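Local coordinates for uncharacterized protein (Escherichia coli O157:H7, PDB 4ZV9), which is of unknown function but belongs to the dienelactone hydrolase family and is probably an alpha/beta-fold enzyme that hydrolyses ester-like bonds, at residues F7-I12 and V65-Y70; I17-P22 and F108-F113; G30-P35 and I71-D76; T42-V47 and G122-T127. One frame throughout, in Å; residues are numbered along the deposited sequence.

Interaction 1: residues F7-I12 and V65-Y70; sequences FTDPEI and VAKAGY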
loop_
_atom_site.group_PDB
_atom_site.type_symbol
_atom_site.label_atom_id
_atom_site.label_comp_id
_atom_site.label_asym_id
_atom_site.label_seq_id
_atom_site.Cartn_x
_atom_site.Cartn_y
_atom_site.Cartn_z
ATOM N N PHE A 7 -0.583 -4.131 19.084
ATOM C CA PHE A 7 -0.034 -2.784 19.083
ATOM C C PHE A 7 1.129 -2.641 20.070
ATOM O O PHE A 7 1.986 -1.764 19.896
ATOM C CB PHE A 7 -1.127 -1.694 19.289
ATOM C CG PHE A 7 -1.675 -1.610 20.680
ATOM C CD1 PHE A 7 -2.697 -2.463 21.106
ATOM C CD2 PHE A 7 -1.205 -0.636 21.565
ATOM C CE1 PHE A 7 -3.216 -2.360 22.383
ATOM C CE2 PHE A 7 -1.697 -0.547 22.854
ATOM C CZ PHE A 7 -2.720 -1.408 23.268
ATOM N N THR A 8 1.154 -3.498 21.097
ATOM C CA THR A 8 2.191 -3.501 22.133
ATOM C C THR A 8 3.360 -4.453 21.864
ATOM O O THR A 8 4.244 -4.597 22.715
ATOM C CB THR A 8 1.594 -3.961 23.480
ATOM O OG1 THR A 8 0.957 -5.231 23.292
ATOM C CG2 THR A 8 0.565 -2.956 23.984
ATOM N N ASP A 9 3.368 -5.090 20.699
ATOM C CA ASP A 9 4.431 -6.044 20.349
ATOM C C ASP A 9 5.804 -5.396 20.552
ATOM O O ASP A 9 6.110 -4.369 19.946
ATOM C CB ASP A 9 4.247 -6.525 18.905
ATOM C CG ASP A 9 5.201 -7.654 18.536
ATOM O OD1 ASP A 9 6.392 -7.564 18.892
ATOM O OD2 ASP A 9 4.761 -8.607 17.852
ATOM N N PRO A 10 6.641 -5.977 21.419
ATOM C CA PRO A 10 7.933 -5.325 21.710
ATOM C C PRO A 10 8.917 -5.254 20.540
ATOM O O PRO A 10 9.933 -4.560 20.639
ATOM C CB PRO A 10 8.516 -6.158 22.867
ATOM C CG PRO A 10 7.745 -7.429 22.892
ATOM C CD PRO A 10 6.404 -7.163 22.264
ATOM N N GLU A 11 8.645 -5.975 19.458
ATOM C CA GLU A 11 9.539 -5.954 18.302
ATOM C C GLU A 11 9.251 -4.802 17.352
ATOM O O GLU A 11 9.968 -4.620 16.369
ATOM C CB GLU A 11 9.492 -7.288 17.560
ATOM C CG GLU A 11 10.058 -8.424 18.399
ATOM C CD GLU A 11 10.140 -9.727 17.652
ATOM O OE1 GLU A 11 9.537 -9.840 16.560
ATOM O OE2 GLU A 11 10.807 -10.653 18.174
ATOM N N ILE A 12 8.233 -4.006 17.643
ATOM C CA ILE A 12 7.924 -2.852 16.796
ATOM C C ILE A 12 7.764 -1.595 17.632
ATOM O O ILE A 12 7.558 -1.671 18.848
ATOM C CB ILE A 12 6.696 -3.090 15.891
ATOM C CG1 ILE A 12 5.402 -3.333 16.685
ATOM C CG2 ILE A 12 6.940 -4.278 14.976
ATOM C CD1 ILE A 12 4.595 -2.098 16.994
ATOM N N VAL A 65 4.334 -5.120 8.444
ATOM C CA VAL A 65 5.464 -4.695 7.646
ATOM C C VAL A 65 6.693 -4.438 8.517
ATOM O O VAL A 65 7.815 -4.831 8.163
ATOM C CB VAL A 65 5.124 -3.440 6.807
ATOM C CG1 VAL A 65 6.362 -2.903 6.106
ATOM C CG2 VAL A 65 4.046 -3.787 5.783
ATOM N N ALA A 66 6.500 -3.765 9.642
ATOM C CA ALA A 66 7.604 -3.505 10.554
ATOM C C ALA A 66 8.132 -4.804 11.169
ATOM O O ALA A 66 9.331 -4.930 11.402
ATOM C CB ALA A 66 7.195 -2.514 11.643
ATOM N N LYS A 67 7.246 -5.748 11.473
ATOM C CA LYS A 67 7.686 -7.062 11.990
ATOM C C LYS A 67 8.570 -7.771 10.977
ATOM O O LYS A 67 9.444 -8.526 11.357
ATOM C CB LYS A 67 6.497 -7.973 12.303
ATOM C CG LYS A 67 5.766 -7.608 13.575
ATOM C CD LYS A 67 6.435 -8.183 14.807
ATOM C CE LYS A 67 6.154 -9.668 14.942
ATOM N NZ LYS A 67 6.528 -10.107 16.310
ATOM N N ALA A 68 8.313 -7.537 9.690
ATOM C CA ALA A 68 9.109 -8.145 8.629
ATOM C C ALA A 68 10.457 -7.441 8.438
ATOM O O ALA A 68 11.264 -7.889 7.633
ATOM C CB ALA A 68 8.322 -8.181 7.323
ATOM N N GLY A 69 10.679 -6.323 9.138
ATOM C CA GLY A 69 11.962 -5.608 9.104
ATOM C C GLY A 69 12.042 -4.297 8.326
ATOM O O GLY A 69 13.131 -3.815 8.055
ATOM N N TYR A 70 10.909 -3.679 8.006
ATOM C CA TYR A 70 10.911 -2.416 7.247
ATOM C C TYR A 70 10.246 -1.282 8.015
ATOM O O TYR A 70 9.433 -1.532 8.917
ATOM C CB TYR A 70 10.194 -2.612 5.924
ATOM C CG TYR A 70 10.728 -3.810 5.158
ATOM C CD1 TYR A 70 11.950 -3.752 4.520
ATOM C CD2 TYR A 70 10.026 -5.011 5.127
ATOM C CE1 TYR A 70 12.462 -4.854 3.838
ATOM C CE2 TYR A 70 10.520 -6.118 4.452
ATOM C CZ TYR A 70 11.744 -6.034 3.806
ATOM O OH TYR A 70 12.250 -7.135 3.138
HETATM O O HOH W 1 10.687 -5.961 13.432
#
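K67 turns twice along its chain, at chi2 (-83°) and chi3 (-76°), and these bends carry its ammonium group off the helix and back to the carboxylates of D9 and E11. The result is a three-residue salt-bridge network on an Asx turn, in the loop leading to strand 12-21. Both oxygens of D9 are engaged. OD1 accepts from E11 N at 2.8 Å and closes the turn, while OD2 receives K67 NZ at 2.8 Å on its syn side, close to the carboxylate plane. E11 OE1 takes the same NZ at 3.0 Å, but from above its carboxylate plane, 53° out of it. A long, flexible lysine suits this exposed position, where one cation serves two acids and probably offsets part of the repulsion between them. Beneath the charges the contact is apolar. I12 CG2 touches A66 CB at 3.8 Å and K67 CG at 3.8 Å; the small A66 lets the strand come close, and V33 packs against both A66 and I12. The helix then ends in a Schellman motif, where G69 takes the positive phi that glycine tolerates and its N returns to A66 O. That same A66 O receives a water at 2.7 Å, which reaches over to E11 O in a weak 3.3 Å bond.

Interaction 2: residues I17-P22 and F108-F113; sequences ITYPSP and FAAIEF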
loop_
_atom_site.group_PDB
_atom_site.type_symbol
_atom_site.label_atom_id
_atom_site.label_comp_id
_atom_site.label_asym_id
_atom_site.label_seq_id
_atom_site.Cartn_x
_atom_site.Cartn_y
_atom_site.Cartn_z
ATOM N N ILE A 17 2.687 10.498 13.292
ATOM C CA ILE A 17 3.536 11.608 12.926
ATOM C C ILE A 17 2.771 12.481 11.963
ATOM O O ILE A 17 1.659 12.137 11.550
ATOM C CB ILE A 17 4.826 11.148 12.205
ATOM C CG1 ILE A 17 4.505 10.478 10.857
ATOM C CG2 ILE A 17 5.643 10.221 13.091
ATOM C CD1 ILE A 17 5.715 10.369 9.946
ATOM N N THR A 18 3.365 13.604 11.606
ATOM C CA THR A 18 2.820 14.420 10.525
ATOM C C THR A 18 3.952 14.604 9.522
ATOM O O THR A 18 5.114 14.607 9.907
ATOM C CB THR A 18 2.293 15.789 10.986
ATOM O OG1 THR A 18 3.378 16.610 11.400
ATOM C CG2 THR A 18 1.307 15.645 12.145
ATOM N N TYR A 19 3.616 14.751 8.239
ATOM C CA TYR A 19 4.632 14.999 7.216
ATOM C C TYR A 19 4.052 15.977 6.195
ATOM O O TYR A 19 2.830 16.098 6.087
ATOM C CB TYR A 19 5.059 13.676 6.562
ATOM C CG TYR A 19 3.971 13.017 5.751
ATOM C CD1 TYR A 19 3.074 12.126 6.335
ATOM C CD2 TYR A 19 3.820 13.303 4.399
ATOM C CE1 TYR A 19 2.072 11.528 5.583
ATOM C CE2 TYR A 19 2.818 12.708 3.649
ATOM C CZ TYR A 19 1.952 11.823 4.245
ATOM O OH TYR A 19 0.946 11.262 3.505
ATOM N N PRO A 20 4.909 16.682 5.451
ATOM C CA PRO A 20 4.385 17.657 4.508
ATOM C C PRO A 20 3.903 17.083 3.179
ATOM O O PRO A 20 4.538 16.190 2.601
ATOM C CB PRO A 20 5.569 18.609 4.298
ATOM C CG PRO A 20 6.768 17.753 4.505
ATOM C CD PRO A 20 6.383 16.704 5.513
ATOM N N SER A 21 2.790 17.626 2.697
ATOM C CA SER A 21 2.227 17.274 1.395
ATOM C C SER A 21 1.805 18.592 0.755
ATOM O O SER A 21 0.618 18.939 0.763
ATOM C CB SER A 21 1.042 16.326 1.558
ATOM O OG SER A 21 0.489 15.974 0.299
ATOM N N PRO A 22 2.776 19.333 0.193
ATOM C CA PRO A 22 2.498 20.667 -0.374
ATOM C C PRO A 22 1.487 20.700 -1.514
ATOM O O PRO A 22 0.850 21.730 -1.727
ATOM C CB PRO A 22 3.879 21.168 -0.834
ATOM C CG PRO A 22 4.742 19.961 -0.928
ATOM C CD PRO A 22 4.178 18.927 -0.006
ATOM N N PHE A 108 1.779 10.114 -2.502
ATOM C CA PHE A 108 3.011 10.389 -3.241
ATOM C C PHE A 108 3.995 11.136 -2.333
ATOM O O PHE A 108 5.177 10.804 -2.290
ATOM C CB PHE A 108 2.702 11.203 -4.506
ATOM C CG PHE A 108 2.073 10.406 -5.633
ATOM C CD1 PHE A 108 1.644 9.095 -5.458
ATOM C CD2 PHE A 108 1.809 11.020 -6.847
ATOM C CE1 PHE A 108 1.037 8.388 -6.499
ATOM C CE2 PHE A 108 1.214 10.318 -7.897
ATOM C CZ PHE A 108 0.815 9.004 -7.714
ATOM N N ALA A 109 3.490 12.102 -1.565
ATOM C CA ALA A 109 4.322 12.864 -0.636
ATOM C C ALA A 109 4.902 11.956 0.470
ATOM O O ALA A 109 6.000 12.186 0.954
ATOM C CB ALA A 109 3.525 13.995 -0.016
ATOM N N ALA A 110 4.157 10.928 0.861
ATOM C CA ALA A 110 4.641 9.971 1.855
ATOM C C ALA A 110 5.843 9.181 1.292
ATOM O O ALA A 110 6.814 8.918 2.018
ATOM C CB ALA A 110 3.544 9.016 2.259
ATOM N N ILE A 111 5.797 8.846 0.012
ATOM C CA ILE A 111 6.934 8.186 -0.639
ATOM C C ILE A 111 8.167 9.093 -0.538
ATOM O O ILE A 111 9.264 8.657 -0.158
ATOM C CB ILE A 111 6.660 7.868 -2.120
ATOM C CG1 ILE A 111 5.564 6.815 -2.244
ATOM C CG2 ILE A 111 7.940 7.367 -2.820
ATOM C CD1 ILE A 111 5.029 6.613 -3.660
ATOM N N GLU A 112 7.988 10.357 -0.881
ATOM C CA GLU A 112 9.102 11.302 -0.870
ATOM C C GLU A 112 9.663 11.512 0.533
ATOM O O GLU A 112 10.867 11.603 0.705
ATOM C CB GLU A 112 8.697 12.634 -1.536
ATOM C CG GLU A 112 8.342 12.484 -3.011
ATOM C CD GLU A 112 8.018 13.798 -3.701
ATOM O OE1 GLU A 112 8.406 14.881 -3.171
ATOM O OE2 GLU A 112 7.373 13.731 -4.784
ATOM N N PHE A 113 8.772 11.602 1.514
ATOM C CA PHE A 113 9.157 11.769 2.890
ATOM C C PHE A 113 9.975 10.567 3.369
ATOM O O PHE A 113 10.992 10.743 4.036
ATOM C CB PHE A 113 7.908 11.963 3.769
ATOM C CG PHE A 113 8.208 12.174 5.235
ATOM C CD1 PHE A 113 8.661 13.392 5.697
ATOM C CD2 PHE A 113 8.004 11.154 6.144
ATOM C CE1 PHE A 113 8.939 13.583 7.046
ATOM C CE2 PHE A 113 8.271 11.335 7.497
ATOM C CZ PHE A 113 8.731 12.550 7.949
HETATM O O HOH W 2 6.646 14.656 1.841
#
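F113, Y19 and A109 lose the most surface where residues 17-21 of the edge strand and residues 108-113 of the helix cross at 114°. In F113, CG anti to the backbone N (chi1 -179°) carries the ring out to the strand, where one face lies under Y19 CB. That carbon sits almost exactly over the middle, 3.6 Å from the F113 ring centroid and 9° off the normal: a CH-pi contact. I17 CD1 reaches F113 CE2 at 3.7 Å, and P20 CD lies farther round the same ring, so the broad F113 ring meets I17, Y19 and P20 of the strand. The Y19 ring lies beside A109 and A110. Its CE2 has A109 CB in the ring plane at its edge, 3.9 Å away, and Y19 OH comes to 3.7 Å from A110 CB; alanines leave room for the phenol to lie so near the helix backbone. A109 CB also meets S21 OG at 3.6 Å and P20 O at 3.6 Å, where the CA atoms of S21 and A109 are nearest across the two segments. A water bridges them, giving one hydrogen to P20 O (2.7 Å) and one to A109 O (2.7 Å). D106, one turn earlier in the helix, satisfies the hydroxyls: its O bonds Y19 OH and its OD1 bonds S21 OG. No direct hydrogen bond joins the two segments, so shape and apolar surface hold them, while the polar groups are paid for by D106 and the water.

Interaction 3: residues G30-P35 and I71-D76; sequences GYLVKP and IALAPD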
loop_
_atom_site.group_PDB
_atom_site.type_symbol
_atom_site.label_atom_id
_atom_site.label_comp_id
_atom_site.label_asym_id
_atom_site.label_seq_id
_atom_site.Cartn_x
_atom_site.Cartn_y
_atom_site.Cartn_z
ATOM N N GLY A 30 0.136 10.494 9.756
ATOM C CA GLY A 30 0.392 9.125 9.354
ATOM C C GLY A 30 0.821 8.257 10.531
ATOM O O GLY A 30 1.325 8.766 11.533
ATOM N N TYR A 31 0.583 6.957 10.408
ATOM C CA TYR A 31 0.985 5.967 11.392
ATOM C C TYR A 31 2.321 5.385 10.938
ATOM O O TYR A 31 2.405 4.724 9.883
ATOM C CB TYR A 31 -0.093 4.894 11.469
ATOM C CG TYR A 31 0.078 3.826 12.536
ATOM C CD1 TYR A 31 0.092 4.148 13.888
ATOM C CD2 TYR A 31 0.120 2.478 12.186
ATOM C CE1 TYR A 31 0.167 3.153 14.855
ATOM C CE2 TYR A 31 0.192 1.484 13.148
ATOM C CZ TYR A 31 0.243 1.817 14.465
ATOM O OH TYR A 31 0.327 0.809 15.408
ATOM N N LEU A 32 3.380 5.688 11.677
ATOM C CA LEU A 32 4.723 5.246 11.343
ATOM C C LEU A 32 5.129 4.093 12.268
ATOM O O LEU A 32 5.106 4.264 13.489
ATOM C CB LEU A 32 5.705 6.407 11.539
ATOM C CG LEU A 32 7.191 6.160 11.217
ATOM C CD1 LEU A 32 7.391 6.044 9.723
ATOM C CD2 LEU A 32 8.038 7.316 11.744
ATOM N N VAL A 33 5.524 2.946 11.701
ATOM C CA VAL A 33 5.952 1.813 12.509
ATOM C C VAL A 33 7.341 1.353 12.082
ATOM O O VAL A 33 7.572 1.115 10.897
ATOM C CB VAL A 33 4.994 0.609 12.406
ATOM C CG1 VAL A 33 5.281 -0.371 13.541
ATOM C CG2 VAL A 33 3.543 1.055 12.484
ATOM N N LYS A 34 8.252 1.204 13.046
ATOM C CA LYS A 34 9.632 0.778 12.787
ATOM C C LYS A 34 9.949 -0.505 13.534
ATOM O O LYS A 34 9.339 -0.779 14.575
ATOM C CB LYS A 34 10.616 1.800 13.349
ATOM C CG LYS A 34 10.465 3.210 12.855
ATOM C CD LYS A 34 11.319 4.162 13.683
ATOM C CE LYS A 34 11.167 5.574 13.154
ATOM N NZ LYS A 34 11.798 6.595 14.026
ATOM N N PRO A 35 10.928 -1.282 13.041
ATOM C CA PRO A 35 11.430 -2.392 13.834
ATOM C C PRO A 35 12.033 -1.790 15.110
ATOM O O PRO A 35 12.712 -0.763 15.033
ATOM C CB PRO A 35 12.537 -3.006 12.948
ATOM C CG PRO A 35 12.202 -2.582 11.562
ATOM C CD PRO A 35 11.522 -1.240 11.693
ATOM N N ILE A 71 10.597 -0.040 7.683
ATOM C CA ILE A 71 9.900 1.117 8.268
ATOM C C ILE A 71 8.636 1.291 7.445
ATOM O O ILE A 71 8.716 1.454 6.241
ATOM C CB ILE A 71 10.713 2.425 8.204
ATOM C CG1 ILE A 71 12.004 2.271 9.012
ATOM C CG2 ILE A 71 9.885 3.570 8.788
ATOM C CD1 ILE A 71 13.003 3.388 8.802
ATOM N N ALA A 72 7.477 1.268 8.099
ATOM C CA ALA A 72 6.213 1.399 7.404
ATOM C C ALA A 72 5.538 2.721 7.743
ATOM O O ALA A 72 5.516 3.135 8.904
ATOM C CB ALA A 72 5.307 0.236 7.776
ATOM N N LEU A 73 5.016 3.393 6.724
ATOM C CA LEU A 73 4.258 4.618 6.919
ATOM C C LEU A 73 2.913 4.470 6.228
ATOM O O LEU A 73 2.858 4.217 5.020
ATOM C CB LEU A 73 4.991 5.816 6.359
ATOM C CG LEU A 73 4.221 7.139 6.392
ATOM C CD1 LEU A 73 3.793 7.543 7.805
ATOM C CD2 LEU A 73 5.063 8.242 5.791
ATOM N N ALA A 74 1.839 4.585 7.003
ATOM C CA ALA A 74 0.467 4.498 6.506
ATOM C C ALA A 74 -0.215 5.844 6.714
ATOM O O ALA A 74 -0.634 6.157 7.834
ATOM C CB ALA A 74 -0.293 3.402 7.247
ATOM N N PRO A 75 -0.301 6.671 5.656
ATOM C CA PRO A 75 -0.940 7.971 5.828
ATOM C C PRO A 75 -2.440 7.882 6.100
ATOM O O PRO A 75 -3.084 6.894 5.720
ATOM C CB PRO A 75 -0.682 8.665 4.474
ATOM C CG PRO A 75 0.500 7.985 3.908
ATOM C CD PRO A 75 0.343 6.549 4.340
ATOM N N ASP A 76 -2.994 8.937 6.693
ATOM C CA ASP A 76 -4.428 9.042 6.901
ATOM C C ASP A 76 -5.070 9.968 5.858
ATOM O O ASP A 76 -4.984 11.209 5.934
ATOM C CB ASP A 76 -4.747 9.562 8.302
ATOM C CG ASP A 76 -6.227 9.461 8.636
ATOM O OD1 ASP A 76 -7.034 9.012 7.782
ATOM O OD2 ASP A 76 -6.567 9.843 9.764
#
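Y31 and V33 pair with A74 and A72 through four backbone hydrogen bonds, two to each hydrogen-bonded pair of an antiparallel ladder. Y31 N gives to A74 O at 3.0 Å and A74 N returns to Y31 O at 2.9 Å; V33 N reaches A72 O at 2.8 Å, and A72 N answers to V33 O at 2.8 Å. L32 and L73 form the non-hydrogen-bonded pair between them; G30 and P75 form another at the end. There G30 CA closes to 3.9 Å from P75 CA, and G30, with no side chain, leaves L73 CD1 its place 4.1 Å from G30 CA. In the inner pair, L32 CD1 continues past L73 to I71 CG2 at 3.6 Å; the leucine's CG, trans to the backbone N, carries the branch that way. Alanines A72 and A74 keep the opposite face shallow, and there helix 56-67 settles: V65 on A72, A66 on V33, A62 on Y31, whose OH bonds R63. The face of L73 and P75 takes A110 of helix 100-116 instead. K34 extends its chain so that NZ ends on Q119 OE1 and Y117 OH. Helices on both faces of a sheet whose second strand runs antiparallel to its neighbours, in the order 1-2-4-3-5-6, are the mark of the alpha/beta-hydrolase fold.

Interaction 4: residues T42-V47 and G122-T127; sequences TPAVVV and GKVGIT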
loop_
_atom_site.group_PDB
_atom_site.type_symbol
_atom_site.label_atom_id
_atom_site.label_comp_id
_atom_site.label_asym_id
_atom_site.label_seq_id
_atom_site.Cartn_x
_atom_site.Cartn_y
_atom_site.Cartn_z
ATOM N N THR A 42 17.302 1.554 7.465
ATOM C CA THR A 42 16.361 0.505 7.098
ATOM C C THR A 42 15.526 0.943 5.883
ATOM O O THR A 42 15.160 2.104 5.787
ATOM C CB THR A 42 15.412 0.254 8.306
ATOM O OG1 THR A 42 16.185 0.041 9.501
ATOM C CG2 THR A 42 14.496 -0.942 8.088
ATOM N N PRO A 43 15.194 0.010 4.967
ATOM C CA PRO A 43 14.321 0.381 3.847
ATOM C C PRO A 43 12.894 0.693 4.329
ATOM O O PRO A 43 12.494 0.270 5.429
ATOM C CB PRO A 43 14.317 -0.871 2.951
ATOM C CG PRO A 43 15.349 -1.797 3.515
ATOM C CD PRO A 43 15.531 -1.425 4.954
ATOM N N ALA A 44 12.137 1.403 3.512
ATOM C CA ALA A 44 10.795 1.832 3.879
ATOM C C ALA A 44 9.704 1.335 2.918
ATOM O O ALA A 44 9.960 1.070 1.752
ATOM C CB ALA A 44 10.757 3.348 3.942
ATOM N N VAL A 45 8.485 1.239 3.443
ATOM C CA VAL A 45 7.321 0.857 2.665
ATOM C C VAL A 45 6.186 1.782 3.021
ATOM O O VAL A 45 5.891 1.988 4.214
ATOM C CB VAL A 45 6.889 -0.577 2.967
ATOM C CG1 VAL A 45 5.602 -0.914 2.229
ATOM C CG2 VAL A 45 7.994 -1.554 2.602
ATOM N N VAL A 46 5.568 2.378 2.003
ATOM C CA VAL A 46 4.372 3.178 2.216
ATOM C C VAL A 46 3.193 2.200 2.077
ATOM O O VAL A 46 3.126 1.430 1.119
ATOM C CB VAL A 46 4.256 4.337 1.209
ATOM C CG1 VAL A 46 2.889 5.007 1.277
ATOM C CG2 VAL A 46 5.357 5.353 1.472
ATOM N N VAL A 47 2.271 2.241 3.031
ATOM C CA VAL A 47 1.099 1.383 3.019
ATOM C C VAL A 47 -0.133 2.248 2.788
ATOM O O VAL A 47 -0.425 3.142 3.579
ATOM C CB VAL A 47 0.976 0.622 4.342
ATOM C CG1 VAL A 47 -0.286 -0.235 4.361
ATOM C CG2 VAL A 47 2.200 -0.233 4.577
ATOM N N GLY A 122 16.734 5.233 1.944
ATOM C CA GLY A 122 16.463 5.979 0.715
ATOM C C GLY A 122 15.610 5.185 -0.256
ATOM O O GLY A 122 14.988 5.771 -1.140
ATOM N N LYS A 123 15.594 3.860 -0.135
ATOM C CA LYS A 123 14.741 3.026 -0.997
ATOM C C LYS A 123 13.340 2.920 -0.375
ATOM O O LYS A 123 13.201 2.740 0.838
ATOM C CB LYS A 123 15.312 1.627 -1.187
ATOM C CG LYS A 123 16.602 1.621 -1.974
ATOM C CD LYS A 123 17.164 0.250 -2.264
ATOM C CE LYS A 123 17.541 0.161 -3.737
ATOM N NZ LYS A 123 18.427 -1.004 -3.983
ATOM N N VAL A 124 12.320 3.082 -1.209
ATOM C CA VAL A 124 10.945 3.035 -0.762
ATOM C C VAL A 124 10.104 2.157 -1.686
ATOM O O VAL A 124 10.166 2.285 -2.909
ATOM C CB VAL A 124 10.313 4.440 -0.733
ATOM C CG1 VAL A 124 8.891 4.358 -0.208
ATOM C CG2 VAL A 124 11.120 5.377 0.146
ATOM N N GLY A 125 9.335 1.267 -1.080
ATOM C CA GLY A 125 8.380 0.439 -1.797
ATOM C C GLY A 125 6.985 0.878 -1.390
ATOM O O GLY A 125 6.827 1.701 -0.480
ATOM N N ILE A 126 5.975 0.363 -2.081
ATOM C CA ILE A 126 4.607 0.724 -1.775
ATOM C C ILE A 126 3.678 -0.485 -1.924
ATOM O O ILE A 126 3.883 -1.330 -2.800
ATOM C CB ILE A 126 4.128 1.914 -2.652
ATOM C CG1 ILE A 126 2.796 2.467 -2.130
ATOM C CG2 ILE A 126 3.992 1.509 -4.110
ATOM C CD1 ILE A 126 2.458 3.865 -2.628
ATOM N N THR A 127 2.668 -0.556 -1.060
ATOM C CA THR A 127 1.656 -1.593 -1.161
ATOM C C THR A 127 0.366 -0.989 -0.697
ATOM O O THR A 127 0.354 -0.038 0.096
ATOM C CB THR A 127 2.003 -2.855 -0.332
ATOM O OG1 THR A 127 1.074 -3.907 -0.622
ATOM C CG2 THR A 127 2.006 -2.552 1.148
#
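I126 shows how the central parallel strands of this alpha/beta-hydrolase sheet fit together. Its CB stands 3.9 Å from V46 O; CG1, held trans to the backbone N, comes nearer to that oxygen, at 3.4 Å; and the tip, CD1, lies 4.1 Å from V46 CG1, the two chains running side by side. The same tip faces helix 100-116, where it meets I111, while A139 and S136 of helix 132-142 also touch I126. A branched, apolar side chain thus fills the wedge between sheet and helices. The backbones are laced by A44 N to K123 O, G125 N to A44 O (2.9 Å), V46 N to G125 O (2.9 Å) and T127 N to V46 O (3.0 Å). G125, lacking a side chain, leaves V45 and T127 to meet on the other face. Strand 123-128 runs on toward C130, modified in the crystal, which occupies the G-x-C-x-G position where dienelactone hydrolases carry their nucleophile elbow. T127 satisfies its hydroxyl on V150 O in the next strand and turns its methyl inward: T127 CG2 touches V45 CG1 and V47 CG2, each at 4.1 Å.

From the N terminus the chain opens interactions 1, 2, 3 and 4 in turn, at 7-12, 17-22, 30-35 and 42-47. It then closes interaction 1 at 65-70 and interaction 3 immediately afterwards at 71-76, followed by interaction 2 at 108-113 and interaction 4 at 122-127. Interaction 3 therefore lies wholly within the span of interaction 2, whereas every other pair crosses. Together they tie the N-terminal loop to the end of helix 56-67, the edge strand to helix 100-116, and the strands of the sheet to one another. Interactions 3 and 4 adjoin directly: strands 71-75 and 42-48 are neighbours, probably bonded I71 O to V45 N and L73 O to V47 N.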